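Local coordinates for protein ATP-dependent RNA helicase HrpB (Escherichia coli, PDB 6EUD) that hydrolyses ATP as a DExH-box NTPase of the DEAH/RHA helicase group, and probably binds single-stranded RNA and acts as an RNA helicase, at residues L611-L624 and L661-V675. Sequence-based numbering, arbitrary orientation.
Sequences LHQAMLNGIRDKGL and LAALETWLLPHMTGV
His612 and Met672 lie side by side, running opposite ways, in a helix-on-helix packing of the C-terminal part of HrpB, away from the ATP site. Helix 608-622, its other side against strand 571-579, meets the short helices and type II beta turn (Met672 to Val675) of 661-675, illustrating how a helix can hold a chain broken into short helical pieces and a turn, with a polar contact at each end of an apolar seam. With CG beside its own backbone N (chi1 -63°), the imidazole reaches the turn: CB of Met672 lies over one face in a CH-pi contact, 4.2 Å from the ring centroid, while NE2 donates in the ring plane to a lone pair of Val675 O (2.9 Å). Without the imidazole, as with an alanine here, Val675 O would probably lose this donor and Met672 CB the flat surface it rests on, leaving the turn less firmly held.

Along the seam, Leu616 CD2 wedges between Met672 SD (3.7 Å) and Leu664 CB, and Ile619 CD1 meets Leu668 CD2 at 3.9 Å. At the other end Arg620 is a knob among Leu661, Ala662, Leu664 and Glu665. Its stretched chain lays one guanidinium face against Leu664 CD1, and NE (2.8 Å) and NH2 both donate to Leu661 O. Its edge forms a salt bridge with Glu665, whose OE2 takes NH1 on the syn lone pair and, from the helix turn of His612, Gln613 NE2 on the anti one, at 2.9 Å and 2.8 Å.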
loop_
_atom_site.group_PDB
_atom_site.type_symbol
_atom_site.label_atom_id
_atom_site.label_comp_id
_atom_site.label_asym_id
_atom_site.label_seq_id
_atom_site.Cartn_x
_atom_site.Cartn_y
_atom_site.Cartn_z
ATOM N N LEU A 611 -34.337 7.118 -17.635
ATOM C CA LEU A 611 -33.875 7.732 -18.870
ATOM C C LEU A 611 -32.785 8.770 -18.609
ATOM O O LEU A 611 -31.752 8.786 -19.286
ATOM C CB LEU A 611 -35.049 8.380 -19.606
ATOM C CG LEU A 611 -34.702 9.059 -20.920
ATOM C CD1 LEU A 611 -34.323 8.014 -21.960
ATOM C CD2 LEU A 611 -35.862 9.920 -21.383
ATOM N N HIS A 612 -33.020 9.633 -17.628
ATOM C CA HIS A 612 -32.058 10.663 -17.302
ATOM C C HIS A 612 -30.753 10.044 -16.868
ATOM O O HIS A 612 -29.672 10.498 -17.261
ATOM C CB HIS A 612 -32.606 11.571 -16.218
ATOM C CG HIS A 612 -33.825 12.313 -16.643
ATOM N ND1 HIS A 612 -34.787 12.738 -15.756
ATOM C CD2 HIS A 612 -34.240 12.702 -17.870
ATOM C CE1 HIS A 612 -35.747 13.358 -16.421
ATOM N NE2 HIS A 612 -35.439 13.351 -17.705
ATOM N N GLN A 613 -30.861 8.993 -16.070
ATOM C CA GLN A 613 -29.684 8.294 -15.609
ATOM C C GLN A 613 -28.956 7.671 -16.803
ATOM O O GLN A 613 -27.725 7.770 -16.905
ATOM C CB GLN A 613 -30.052 7.233 -14.567
ATOM C CG GLN A 613 -28.833 6.597 -13.883
ATOM C CD GLN A 613 -28.011 7.604 -13.042
ATOM O OE1 GLN A 613 -28.574 8.447 -12.335
ATOM N NE2 GLN A 613 -26.679 7.511 -13.128
ATOM N N ALA A 614 -29.709 7.057 -17.717
ATOM C CA ALA A 614 -29.100 6.419 -18.887
ATOM C C ALA A 614 -28.377 7.453 -19.757
ATOM O O ALA A 614 -27.341 7.157 -20.352
ATOM C CB ALA A 614 -30.147 5.658 -19.706
ATOM N N MET A 615 -28.914 8.667 -19.822
ATOM C CA MET A 615 -28.273 9.748 -20.565
ATOM C C MET A 615 -26.959 10.207 -19.911
ATOM O O MET A 615 -25.986 10.531 -20.624
ATOM C CB MET A 615 -29.233 10.929 -20.697
ATOM C CG MET A 615 -30.396 10.689 -21.644
ATOM S SD MET A 615 -31.495 12.129 -21.733
ATOM C CE MET A 615 -32.675 11.598 -22.976
ATOM N N LEU A 616 -26.937 10.265 -18.574
ATOM C CA LEU A 616 -25.705 10.591 -17.844
ATOM C C LEU A 616 -24.583 9.623 -18.197
ATOM O O LEU A 616 -23.437 10.043 -18.403
ATOM C CB LEU A 616 -25.926 10.576 -16.327
ATOM C CG LEU A 616 -26.869 11.626 -15.725
ATOM C CD1 LEU A 616 -26.724 11.635 -14.231
ATOM C CD2 LEU A 616 -26.577 12.988 -16.283
ATOM N N ASN A 617 -24.913 8.328 -18.258
ATOM C CA ASN A 617 -23.946 7.313 -18.651
ATOM C C ASN A 617 -23.487 7.480 -20.101
ATOM O O ASN A 617 -22.334 7.189 -20.449
ATOM C CB ASN A 617 -24.534 5.913 -18.448
ATOM C CG ASN A 617 -24.725 5.563 -16.979
ATOM O OD1 ASN A 617 -23.943 5.973 -16.131
ATOM N ND2 ASN A 617 -25.762 4.794 -16.679
ATOM N N GLY A 618 -24.397 7.950 -20.947
ATOM C CA GLY A 618 -24.075 8.228 -22.331
ATOM C C GLY A 618 -23.091 9.378 -22.420
ATOM O O GLY A 618 -22.184 9.375 -23.259
ATOM N N ILE A 619 -23.275 10.369 -21.549
ATOM C CA ILE A 619 -22.378 11.519 -21.491
ATOM C C ILE A 619 -20.994 11.056 -21.036
ATOM O O ILE A 619 -19.976 11.479 -21.595
ATOM C CB ILE A 619 -22.918 12.605 -20.544
ATOM C CG1 ILE A 619 -24.257 13.127 -21.058
ATOM C CG2 ILE A 619 -21.891 13.733 -20.365
ATOM C CD1 ILE A 619 -25.002 13.983 -20.067
ATOM N N ARG A 620 -20.965 10.175 -20.036
ATOM C CA ARG A 620 -19.721 9.530 -19.631
ATOM C C ARG A 620 -19.085 8.779 -20.796
ATOM O O ARG A 620 -17.865 8.670 -20.857
ATOM C CB ARG A 620 -19.952 8.575 -18.469
ATOM C CG ARG A 620 -20.482 9.266 -17.251
ATOM C CD ARG A 620 -20.196 8.513 -15.978
ATOM N NE ARG A 620 -20.539 9.389 -14.876
ATOM C CZ ARG A 620 -21.702 9.374 -14.242
ATOM N NH1 ARG A 620 -22.614 8.464 -14.557
ATOM N NH2 ARG A 620 -21.927 10.248 -13.266
ATOM N N ASP A 621 -19.894 8.265 -21.719
ATOM C CA ASP A 621 -19.327 7.604 -22.894
ATOM C C ASP A 621 -18.794 8.605 -23.896
ATOM O O ASP A 621 -17.699 8.434 -24.411
ATOM C CB ASP A 621 -20.352 6.699 -23.597
ATOM C CG ASP A 621 -20.399 5.283 -23.020
ATOM O OD1 ASP A 621 -21.495 4.692 -22.962
ATOM O OD2 ASP A 621 -19.338 4.752 -22.631
ATOM N N LYS A 622 -19.577 9.644 -24.182
ATOM C CA LYS A 622 -19.296 10.545 -25.298
ATOM C C LYS A 622 -18.509 11.788 -24.889
ATOM O O LYS A 622 -17.940 12.478 -25.740
ATOM C CB LYS A 622 -20.603 10.967 -25.978
ATOM C CG LYS A 622 -21.290 9.853 -26.730
ATOM C CD LYS A 622 -20.353 9.279 -27.758
ATOM C CE LYS A 622 -21.077 8.399 -28.755
ATOM N NZ LYS A 622 -21.658 7.226 -28.094
ATOM N N GLY A 623 -18.486 12.072 -23.592
ATOM C CA GLY A 623 -17.796 13.239 -23.080
ATOM C C GLY A 623 -18.709 14.447 -22.911
ATOM O O GLY A 623 -19.824 14.487 -23.429
ATOM N N LEU A 624 -18.226 15.445 -22.186
ATOM C CA LEU A 624 -19.012 16.638 -21.905
ATOM C C LEU A 624 -19.385 17.441 -23.154
ATOM O O LEU A 624 -20.307 18.254 -23.132
ATOM C CB LEU A 624 -18.247 17.532 -20.944
ATOM C CG LEU A 624 -18.033 16.915 -19.583
ATOM C CD1 LEU A 624 -17.179 17.867 -18.770
ATOM C CD2 LEU A 624 -19.385 16.691 -18.930
ATOM N N LEU A 661 -17.664 14.725 -14.976
ATOM C CA LEU A 661 -18.212 13.437 -15.418
ATOM C C LEU A 661 -18.578 12.564 -14.219
ATOM O O LEU A 661 -19.611 11.894 -14.215
ATOM C CB LEU A 661 -17.218 12.712 -16.324
ATOM C CG LEU A 661 -17.103 13.353 -17.713
ATOM C CD1 LEU A 661 -15.965 12.743 -18.506
ATOM C CD2 LEU A 661 -18.417 13.243 -18.483
ATOM N N ALA A 662 -17.749 12.603 -13.183
ATOM C CA ALA A 662 -17.989 11.771 -12.009
ATOM C C ALA A 662 -19.195 12.262 -11.213
ATOM O O ALA A 662 -19.907 11.461 -10.597
ATOM C CB ALA A 662 -16.750 11.729 -11.134
ATOM N N ALA A 663 -19.441 13.569 -11.241
ATOM C CA ALA A 663 -20.473 14.155 -10.382
ATOM C C ALA A 663 -21.760 14.553 -11.113
ATOM O O ALA A 663 -22.579 15.289 -10.556
ATOM C CB ALA A 663 -19.911 15.367 -9.647
ATOM N N LEU A 664 -21.939 14.076 -12.344
ATOM C CA LEU A 664 -23.121 14.424 -13.164
ATOM C C LEU A 664 -24.440 14.312 -12.400
ATOM O O LEU A 664 -25.329 15.162 -12.533
ATOM C CB LEU A 664 -23.183 13.528 -14.401
ATOM C CG LEU A 664 -22.131 13.837 -15.459
ATOM C CD1 LEU A 664 -22.141 12.766 -16.539
ATOM C CD2 LEU A 664 -22.407 15.209 -16.042
ATOM N N GLU A 665 -24.547 13.258 -11.593
ATOM C CA GLU A 665 -25.704 13.028 -10.737
ATOM C C GLU A 665 -25.949 14.212 -9.793
ATOM O O GLU A 665 -27.087 14.596 -9.531
ATOM C CB GLU A 665 -25.510 11.728 -9.934
ATOM C CG GLU A 665 -25.682 10.432 -10.758
ATOM C CD GLU A 665 -24.487 10.120 -11.666
ATOM O OE1 GLU A 665 -23.387 10.691 -11.450
ATOM O OE2 GLU A 665 -24.641 9.302 -12.605
ATOM N N THR A 666 -24.876 14.812 -9.295
ATOM C CA THR A 666 -25.027 15.897 -8.334
ATOM C C THR A 666 -25.261 17.268 -9.015
ATOM O O THR A 666 -26.184 17.985 -8.631
ATOM C CB THR A 666 -23.807 15.962 -7.383
ATOM O OG1 THR A 666 -22.619 16.226 -8.132
ATOM C CG2 THR A 666 -23.618 14.644 -6.696
ATOM N N TRP A 667 -24.476 17.625 -10.037
ATOM C CA TRP A 667 -24.605 18.968 -10.622
ATOM C C TRP A 667 -25.529 19.088 -11.840
ATOM O O TRP A 667 -26.077 20.171 -12.090
ATOM C CB TRP A 667 -23.215 19.535 -10.981
ATOM C CG TRP A 667 -22.505 18.926 -12.159
ATOM C CD1 TRP A 667 -21.718 17.817 -12.146
ATOM C CD2 TRP A 667 -22.461 19.429 -13.510
ATOM N NE1 TRP A 667 -21.207 17.573 -13.405
ATOM C CE2 TRP A 667 -21.646 18.551 -14.259
ATOM C CE3 TRP A 667 -23.044 20.525 -14.159
ATOM C CZ2 TRP A 667 -21.398 18.736 -15.632
ATOM C CZ3 TRP A 667 -22.796 20.711 -15.521
ATOM C CH2 TRP A 667 -21.982 19.818 -16.244
ATOM N N LEU A 668 -25.712 18.001 -12.591
ATOM C CA LEU A 668 -26.423 18.086 -13.863
ATOM C C LEU A 668 -27.812 17.485 -13.813
ATOM O O LEU A 668 -28.761 18.062 -14.352
ATOM C CB LEU A 668 -25.623 17.412 -14.976
ATOM C CG LEU A 668 -26.339 17.583 -16.320
ATOM C CD1 LEU A 668 -26.503 19.087 -16.622
ATOM C CD2 LEU A 668 -25.611 16.846 -17.464
ATOM N N LEU A 669 -27.928 16.320 -13.180
ATOM C CA LEU A 669 -29.207 15.609 -13.085
ATOM C C LEU A 669 -30.362 16.441 -12.489
ATOM O O LEU A 669 -31.464 16.386 -13.029
ATOM C CB LEU A 669 -29.030 14.308 -12.285
ATOM C CG LEU A 669 -30.284 13.464 -12.007
ATOM C CD1 LEU A 669 -31.003 13.057 -13.293
ATOM C CD2 LEU A 669 -29.903 12.241 -11.182
ATOM N N PRO A 670 -30.128 17.219 -11.399
ATOM C CA PRO A 670 -31.240 18.021 -10.866
ATOM C C PRO A 670 -31.933 18.897 -11.901
ATOM O O PRO A 670 -33.111 19.194 -11.729
ATOM C CB PRO A 670 -30.562 18.908 -9.820
ATOM C CG PRO A 670 -29.413 18.112 -9.365
ATOM C CD PRO A 670 -28.916 17.371 -10.570
ATOM N N HIS A 671 -31.223 19.303 -12.953
ATOM C CA HIS A 671 -31.799 20.195 -13.955
ATOM C C HIS A 671 -32.462 19.479 -15.139
ATOM O O HIS A 671 -32.922 20.124 -16.078
ATOM C CB HIS A 671 -30.724 21.136 -14.482
ATOM C CG HIS A 671 -30.095 21.983 -13.422
ATOM N ND1 HIS A 671 -30.545 23.251 -13.116
ATOM C CD2 HIS A 671 -29.048 21.746 -12.598
ATOM C CE1 HIS A 671 -29.803 23.756 -12.147
ATOM N NE2 HIS A 671 -28.888 22.862 -11.812
ATOM N N MET A 672 -32.522 18.152 -15.092
ATOM C CA MET A 672 -32.934 17.381 -16.258
ATOM C C MET A 672 -34.421 17.067 -16.289
ATOM O O MET A 672 -34.861 16.176 -17.017
ATOM C CB MET A 672 -32.131 16.081 -16.338
ATOM C CG MET A 672 -30.673 16.304 -16.667
ATOM S SD MET A 672 -29.796 14.765 -16.963
ATOM C CE MET A 672 -30.650 14.151 -18.422
ATOM N N THR A 673 -35.198 17.805 -15.511
ATOM C CA THR A 673 -36.639 17.623 -15.530
ATOM C C THR A 673 -37.192 18.040 -16.890
ATOM O O THR A 673 -36.900 19.131 -17.380
ATOM C CB THR A 673 -37.324 18.431 -14.419
ATOM O OG1 THR A 673 -36.657 18.181 -13.174
ATOM C CG2 THR A 673 -38.793 18.036 -14.302
ATOM N N GLY A 674 -37.968 17.158 -17.505
ATOM C CA GLY A 674 -38.582 17.470 -18.779
ATOM C C GLY A 674 -37.721 17.166 -19.991
ATOM O O GLY A 674 -38.185 17.290 -21.125
ATOM N N VAL A 675 -36.468 16.784 -19.768
ATOM C CA VAL A 675 -35.639 16.303 -20.865
ATOM C C VAL A 675 -36.088 14.897 -21.256
ATOM O O VAL A 675 -35.917 13.952 -20.492
ATOM C CB VAL A 675 -34.151 16.278 -20.501
ATOM C CG1 VAL A 675 -33.341 15.695 -21.648
ATOM C CG2 VAL A 675 -33.661 17.672 -20.144
#